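Local structure of type IV pilus biogenesis factor PilY1 (Pseudomonas aeruginosa, 3HX6) at residues A53-A58 with K82-R87; N214-M219 with G250-R255; V308-Q313 with G382-L387. The protein takes part in type IV pilus assembly, twitching motility and adhesion to host cells, with calcium binding and release apparently needed to regulate pilus retraction. The protein carries 3 engineered substitutions. One frame throughout, in Å; residues are numbered along the deposited sequence.

Interaction 1: A53-A58 with K82-R87; sequences ATVGKA and KTRAPR
V55 and R87 form an antiparallel hydrogen-bonded pair, with V55 N 2.6 Å from R87 O and the return bond, R87 N to V55 O, longer at 3.1 Å. The pair joins the short edge strand 54-55 to strand 87-91 in a four-stranded antiparallel sheet of the PilY1 beta-propeller domain. The first bond is nearly straight, 171° at the hydrogen. Beside the pair, P86 CA also approaches V55 O, a CA-H...O contact of 3.4 Å. Water 1 donates to both V55 O and A85 O. R84 adds side-chain bonds to the next two carbonyls, G56 and K57. Its side chain starts with CG anti to the backbone N (chi1 176°) and bends at chi3. This brings the guanidinium edge-on to G56 O. NE and NH2 both donate to that one oxygen, which lies in the guanidinium plane. NE is 2.7 Å from G56 O. NH2 also makes a weak bond to K57 O and shares water 2 with it. NH1 has its own partners outside the two segments, T153 OG1 and the carbonyl of T172. The guanidinium is therefore held by hydrogen bonds at NE, NH1 and NH2, which fixes its rotation. The V55 side chain also touches V142 and V171. The R87 side chain turns away from segment 53-58 and donates through NH1 to the carbonyl of its neighbour P86. V55 CG1 sits over the centre of the R84 guanidinium, 3.4 Å from CZ of R84.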
# COMPACT_ATOMS: atom_id res chain seq x y z
N ALA A 53 -15.01 1.12 -10.54
CA ALA A 53 -14.92 2.48 -11.05
C ALA A 53 -15.02 3.52 -9.94
O ALA A 53 -16.03 4.21 -9.81
CB ALA A 53 -16.02 2.72 -12.09
N THR A 54 -13.97 3.62 -9.14
CA THR A 54 -13.95 4.60 -8.06
C THR A 54 -13.03 5.76 -8.42
O THR A 54 -11.95 5.56 -8.97
CB THR A 54 -13.46 3.96 -6.74
OG1 THR A 54 -13.28 5.00 -5.76
CG2 THR A 54 -12.15 3.23 -6.95
N VAL A 55 -13.46 6.97 -8.10
CA VAL A 55 -12.67 8.16 -8.40
C VAL A 55 -12.28 8.93 -7.14
O VAL A 55 -13.09 9.67 -6.59
CB VAL A 55 -13.43 9.11 -9.35
CG1 VAL A 55 -12.60 10.36 -9.60
CG2 VAL A 55 -13.72 8.40 -10.67
N GLY A 56 -11.04 8.73 -6.70
CA GLY A 56 -10.54 9.41 -5.53
C GLY A 56 -9.28 10.19 -5.87
O GLY A 56 -9.35 11.35 -6.29
N LYS A 57 -8.13 9.55 -5.70
CA LYS A 57 -6.84 10.18 -5.99
C LYS A 57 -6.48 10.08 -7.47
O LYS A 57 -7.15 9.38 -8.24
CB LYS A 57 -5.73 9.53 -5.18
CG LYS A 57 -5.80 9.76 -3.68
CD LYS A 57 -4.51 9.30 -3.02
CE LYS A 57 -4.51 9.57 -1.52
NZ LYS A 57 -3.19 9.25 -0.90
N ALA A 58 -5.41 10.77 -7.86
CA ALA A 58 -4.94 10.73 -9.23
C ALA A 58 -4.61 9.27 -9.52
O ALA A 58 -4.14 8.55 -8.64
CB ALA A 58 -3.70 11.59 -9.39
N LYS A 82 -5.87 14.92 -4.16
CA LYS A 82 -5.62 14.32 -2.86
C LYS A 82 -6.80 14.63 -1.95
O LYS A 82 -7.14 13.86 -1.06
CB LYS A 82 -4.35 14.89 -2.23
CG LYS A 82 -3.06 14.34 -2.78
CD LYS A 82 -1.87 15.04 -2.14
CE LYS A 82 -0.56 14.38 -2.52
NZ LYS A 82 -0.48 12.99 -1.98
N THR A 83 -7.42 15.78 -2.20
CA THR A 83 -8.56 16.24 -1.42
C THR A 83 -9.90 16.09 -2.14
O THR A 83 -10.92 16.61 -1.68
CB THR A 83 -8.37 17.72 -1.01
OG1 THR A 83 -9.59 18.24 -0.48
CG2 THR A 83 -7.94 18.55 -2.21
N ARG A 84 -9.91 15.38 -3.26
CA ARG A 84 -11.15 15.19 -4.02
C ARG A 84 -12.10 14.24 -3.30
O ARG A 84 -11.69 13.19 -2.80
CB ARG A 84 -10.84 14.66 -5.42
CG ARG A 84 -12.09 14.34 -6.25
CD ARG A 84 -11.75 14.10 -7.71
NE ARG A 84 -10.75 13.05 -7.89
CZ ARG A 84 -10.24 12.72 -9.07
NH1 ARG A 84 -10.63 13.36 -10.16
NH2 ARG A 84 -9.33 11.76 -9.16
N ALA A 85 -13.38 14.61 -3.26
CA ALA A 85 -14.39 13.78 -2.61
C ALA A 85 -14.57 12.48 -3.39
O ALA A 85 -15.02 12.50 -4.54
CB ALA A 85 -15.71 14.53 -2.52
N PRO A 86 -14.22 11.34 -2.78
CA PRO A 86 -14.34 10.02 -3.42
C PRO A 86 -15.74 9.71 -3.95
O PRO A 86 -16.75 10.08 -3.35
CB PRO A 86 -13.93 9.07 -2.31
CG PRO A 86 -12.91 9.87 -1.55
CD PRO A 86 -13.59 11.22 -1.46
N ARG A 87 -15.78 9.03 -5.09
CA ARG A 87 -17.04 8.64 -5.73
C ARG A 87 -16.87 7.30 -6.42
O ARG A 87 -15.82 7.00 -6.97
CB ARG A 87 -17.46 9.69 -6.76
CG ARG A 87 -17.97 11.00 -6.18
CD ARG A 87 -19.34 10.82 -5.55
NE ARG A 87 -19.90 12.08 -5.07
CZ ARG A 87 -19.42 12.78 -4.05
NH1 ARG A 87 -18.36 12.34 -3.38
NH2 ARG A 87 -19.99 13.92 -3.69
O HOH W 1 -14.60 11.60 -7.26
O HOH W 2 -8.21 9.80 -10.93

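Interaction 2: N214-M219 with G250-R255; sequences NGYSSM and GLSSPR. Engineered in segment 214-219: M219 (natural residue Leu).
N214 reaches across to the backbone of L251, and G215 takes hold of the same residue from its other end. N214 OD1 accepts from L251 N at 2.8 Å, with an N-H...O angle of 166°. G215 N donates to L251 O at 3.2 Å. The N214 side chain stands with CG between the backbone N and the carbonyl carbon (chi1 69°), which turns OD1 to the L251 amide. OD1 also comes within 3.4 Å of L251 CB. Further along, the Y216 ring presents its edge to the second segment. G250 O and S252 OG both lie near the ring plane. Y216 OH and S252 OG lie very close, 2.5 Å apart. Water 3 is 2.9 Å from Y216 OH. The same water is also hydrogen-bonded to S253 OG.

The contact lies in the beta-propeller domain. It ties the loop between strands 208-213 and 223-229, in one four-stranded antiparallel sheet, to strand 251-257, the first strand of the next sheet along the chain. G250 packs against the loop backbone, its CA 3.1 Å from G215 O.

A second shell holds these groups in place. N214 ND2 donates to the carbonyls of D190 and K222, while N214 OD1 also accepts from A224 N. This fixes the amide from both of its ends. S252 OG is hydrogen-bonded to I328 O. The Y216 ring meets that of F353, their planes about 35° apart.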
# COMPACT_ATOMS: atom_id res chain seq x y z
N ASN A 214 -15.48 -2.61 -31.21
CA ASN A 214 -16.75 -2.06 -31.69
C ASN A 214 -17.94 -2.72 -31.00
O ASN A 214 -19.06 -2.21 -31.05
CB ASN A 214 -16.87 -2.21 -33.20
CG ASN A 214 -17.02 -3.65 -33.64
OD1 ASN A 214 -16.25 -4.52 -33.25
ND2 ASN A 214 -18.03 -3.91 -34.47
N GLY A 215 -17.72 -3.85 -30.36
CA GLY A 215 -18.85 -4.47 -29.69
C GLY A 215 -19.55 -5.54 -30.51
O GLY A 215 -19.09 -5.92 -31.58
N TYR A 216 -20.70 -5.99 -30.02
CA TYR A 216 -21.41 -7.08 -30.66
C TYR A 216 -22.73 -6.76 -31.34
O TYR A 216 -23.43 -5.83 -30.95
CB TYR A 216 -21.60 -8.18 -29.62
CG TYR A 216 -20.37 -8.37 -28.74
CD1 TYR A 216 -19.10 -8.46 -29.32
CD2 TYR A 216 -20.47 -8.47 -27.36
CE1 TYR A 216 -17.97 -8.66 -28.54
CE2 TYR A 216 -19.34 -8.67 -26.57
CZ TYR A 216 -18.09 -8.76 -27.17
OH TYR A 216 -16.96 -8.98 -26.42
N SER A 217 -23.04 -7.55 -32.36
CA SER A 217 -24.27 -7.40 -33.13
C SER A 217 -24.38 -6.04 -33.79
O SER A 217 -25.47 -5.46 -33.84
CB SER A 217 -25.49 -7.63 -32.23
OG SER A 217 -25.40 -8.90 -31.60
N SER A 218 -23.27 -5.52 -34.29
CA SER A 218 -23.29 -4.24 -34.98
C SER A 218 -24.00 -4.49 -36.31
O SER A 218 -24.18 -5.64 -36.72
CB SER A 218 -21.86 -3.73 -35.21
OG SER A 218 -21.08 -4.65 -35.95
N MET A 219 -24.41 -3.41 -36.97
CA MET A 219 -25.13 -3.47 -38.24
C MET A 219 -24.68 -4.54 -39.23
O MET A 219 -25.50 -5.32 -39.72
CB MET A 219 -25.08 -2.10 -38.93
CG MET A 219 -25.99 -1.99 -40.15
SD MET A 219 -27.76 -2.03 -39.73
CE MET A 219 -28.11 -3.79 -39.85
N GLY A 250 -17.54 -9.37 -33.80
CA GLY A 250 -17.55 -8.14 -33.03
C GLY A 250 -16.24 -8.15 -32.27
O GLY A 250 -15.80 -9.21 -31.81
N LEU A 251 -15.59 -7.00 -32.14
CA LEU A 251 -14.32 -6.95 -31.43
C LEU A 251 -14.54 -6.71 -29.94
O LEU A 251 -15.38 -5.90 -29.56
CB LEU A 251 -13.42 -5.85 -32.00
CG LEU A 251 -11.96 -5.96 -31.53
CD1 LEU A 251 -11.36 -7.24 -32.13
CD2 LEU A 251 -11.17 -4.75 -31.98
N SER A 252 -13.79 -7.41 -29.09
CA SER A 252 -13.94 -7.28 -27.65
C SER A 252 -12.94 -6.32 -27.00
O SER A 252 -12.29 -5.54 -27.69
CB SER A 252 -13.82 -8.66 -27.00
OG SER A 252 -14.80 -9.54 -27.54
N SER A 253 -12.83 -6.40 -25.67
CA SER A 253 -11.95 -5.54 -24.89
C SER A 253 -10.49 -5.60 -25.31
O SER A 253 -9.88 -6.67 -25.32
CB SER A 253 -12.06 -5.89 -23.40
OG SER A 253 -13.41 -6.03 -23.01
N PRO A 254 -9.89 -4.45 -25.64
CA PRO A 254 -8.49 -4.49 -26.05
C PRO A 254 -7.53 -4.31 -24.88
O PRO A 254 -7.92 -3.82 -23.81
CB PRO A 254 -8.38 -3.32 -27.02
CG PRO A 254 -9.29 -2.31 -26.37
CD PRO A 254 -10.50 -3.14 -25.95
N ARG A 255 -6.29 -4.74 -25.09
CA ARG A 255 -5.24 -4.56 -24.10
C ARG A 255 -4.16 -3.78 -24.85
O ARG A 255 -3.64 -4.24 -25.86
CB ARG A 255 -4.67 -5.90 -23.63
CG ARG A 255 -3.45 -5.77 -22.71
CD ARG A 255 -3.82 -5.12 -21.36
NE ARG A 255 -4.84 -5.89 -20.68
CZ ARG A 255 -5.38 -5.57 -19.51
NH1 ARG A 255 -4.99 -4.47 -18.87
NH2 ARG A 255 -6.34 -6.34 -18.98
O HOH W 3 -15.79 -7.49 -24.23

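Interaction 3: V308-Q313 with G382-L387; sequences VSFGGQ and GSTPRL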
# COMPACT_ATOMS: atom_id res chain seq x y z
N VAL A 308 -4.01 -3.02 -38.76
CA VAL A 308 -4.12 -4.32 -38.14
C VAL A 308 -2.73 -4.91 -38.38
O VAL A 308 -2.18 -4.76 -39.48
CB VAL A 308 -5.16 -5.22 -38.83
CG1 VAL A 308 -5.29 -6.53 -38.08
CG2 VAL A 308 -6.50 -4.50 -38.91
N SER A 309 -2.16 -5.55 -37.37
CA SER A 309 -0.83 -6.12 -37.48
C SER A 309 -0.79 -7.37 -38.34
O SER A 309 -1.82 -7.89 -38.77
CB SER A 309 -0.30 -6.49 -36.08
OG SER A 309 -0.37 -5.38 -35.18
N PHE A 310 0.42 -7.85 -38.61
CA PHE A 310 0.61 -9.08 -39.36
C PHE A 310 -0.11 -9.11 -40.71
O PHE A 310 -0.57 -10.16 -41.15
CB PHE A 310 0.12 -10.24 -38.50
CG PHE A 310 0.60 -10.17 -37.06
CD1 PHE A 310 -0.26 -10.49 -36.01
CD2 PHE A 310 1.90 -9.78 -36.77
CE1 PHE A 310 0.18 -10.42 -34.69
CE2 PHE A 310 2.35 -9.70 -35.45
CZ PHE A 310 1.49 -10.02 -34.41
N GLY A 311 -0.23 -7.95 -41.34
CA GLY A 311 -0.89 -7.88 -42.64
C GLY A 311 -2.37 -8.20 -42.62
O GLY A 311 -2.96 -8.43 -43.67
N GLY A 312 -2.98 -8.21 -41.44
CA GLY A 312 -4.39 -8.52 -41.38
C GLY A 312 -4.65 -9.92 -40.86
O GLY A 312 -5.79 -10.35 -40.74
N GLN A 313 -3.58 -10.65 -40.56
CA GLN A 313 -3.69 -12.00 -40.03
C GLN A 313 -3.75 -11.89 -38.51
O GLN A 313 -3.04 -11.08 -37.91
CB GLN A 313 -2.45 -12.82 -40.40
CG GLN A 313 -2.53 -14.29 -39.96
CD GLN A 313 -1.19 -14.99 -40.05
OE1 GLN A 313 -0.26 -14.51 -40.71
NE2 GLN A 313 -1.08 -16.14 -39.40
N GLY A 382 5.03 -8.23 -41.17
CA GLY A 382 4.05 -8.34 -42.24
C GLY A 382 3.17 -9.56 -42.10
O GLY A 382 2.12 -9.67 -42.74
N SER A 383 3.60 -10.49 -41.25
CA SER A 383 2.84 -11.71 -41.01
C SER A 383 3.22 -12.27 -39.66
O SER A 383 4.03 -11.68 -38.93
CB SER A 383 3.13 -12.75 -42.10
OG SER A 383 4.52 -13.03 -42.15
N THR A 384 2.63 -13.40 -39.31
CA THR A 384 2.92 -14.04 -38.04
C THR A 384 2.64 -15.53 -38.19
O THR A 384 1.79 -15.94 -38.98
CB THR A 384 2.04 -13.43 -36.92
OG1 THR A 384 2.47 -13.93 -35.65
CG2 THR A 384 0.58 -13.79 -37.13
N PRO A 385 3.36 -16.36 -37.43
CA PRO A 385 3.16 -17.81 -37.51
C PRO A 385 1.70 -18.20 -37.28
O PRO A 385 1.02 -17.62 -36.43
CB PRO A 385 4.08 -18.34 -36.42
CG PRO A 385 5.22 -17.34 -36.42
CD PRO A 385 4.46 -16.03 -36.51
N ARG A 386 1.22 -19.17 -38.05
CA ARG A 386 -0.15 -19.63 -37.88
C ARG A 386 -0.04 -20.81 -36.93
O ARG A 386 0.58 -21.83 -37.26
CB ARG A 386 -0.74 -20.08 -39.21
CG ARG A 386 -2.23 -20.35 -39.14
CD ARG A 386 -2.73 -21.05 -40.37
NE ARG A 386 -4.15 -21.36 -40.26
CZ ARG A 386 -4.83 -22.05 -41.16
NH1 ARG A 386 -4.22 -22.52 -42.24
NH2 ARG A 386 -6.12 -22.28 -40.97
N LEU A 387 -0.62 -20.68 -35.74
CA LEU A 387 -0.54 -21.72 -34.74
C LEU A 387 -1.85 -22.41 -34.42
O LEU A 387 -2.94 -21.89 -34.68
CB LEU A 387 0.03 -21.15 -33.43
CG LEU A 387 1.41 -20.49 -33.42
CD1 LEU A 387 2.45 -21.46 -33.93
CD2 LEU A 387 1.38 -19.25 -34.28
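F310 holds CG anti to its carbonyl carbon (chi1 -45°), and this places the ring beside T384. Q313 instead runs out extended, with CG opposite its backbone N (chi1 -176°), and carries its amide to the T384 backbone. T384 CB lies over one face of the F310 ring in a CH-pi contact, 3.7 Å from the ring centroid and offset toward the rim. S309 CB covers the opposite face, so the ring is sandwiched. T384 CG2 points between the ring and the Q313 amide, 3.6 Å from both F310 CD1 and Q313 CD.

Residues S309 to Q313 form a turn that interrupts strand 307-317, the last strand of a four-stranded antiparallel sheet in the beta-propeller domain. The second segment belongs to the loop between strands 367-373 and 392-405, which lies against this turn at the surface. Two weak bonds join the Q313 amide to T384. T384 N donates to Q313 OE1 at 3.4 Å, and Q313 NE2 donates to T384 O at 2.9 Å. The turn is closed by G312 N to S309 O and by Q313 N to F310 O. S309 OG is hydrogen-bonded to R279 NE and D281 OD2.

In the fold
The three contacts follow one another along the chain, and all lie within the beta-propeller of this C-terminal domain of PilY1. Interaction 1 belongs to the sheet of strands 54-55, 87-91, 97-99 and 108-110. Interactions 2 and 3 reach a later sheet, at its two outermost strands: 251-257 in interaction 2 and 307-317 in interaction 3. Their centres are 20 Å apart, with about 8 Å between nearest atoms. Interaction 1 is 30 Å from interaction 2, centre to centre, and 42 Å from interaction 3, which lies across the chain's centre from it. Interaction 1 joins strands within one sheet, whereas interactions 2 and 3 tie that later sheet to parts of the chain before and after it.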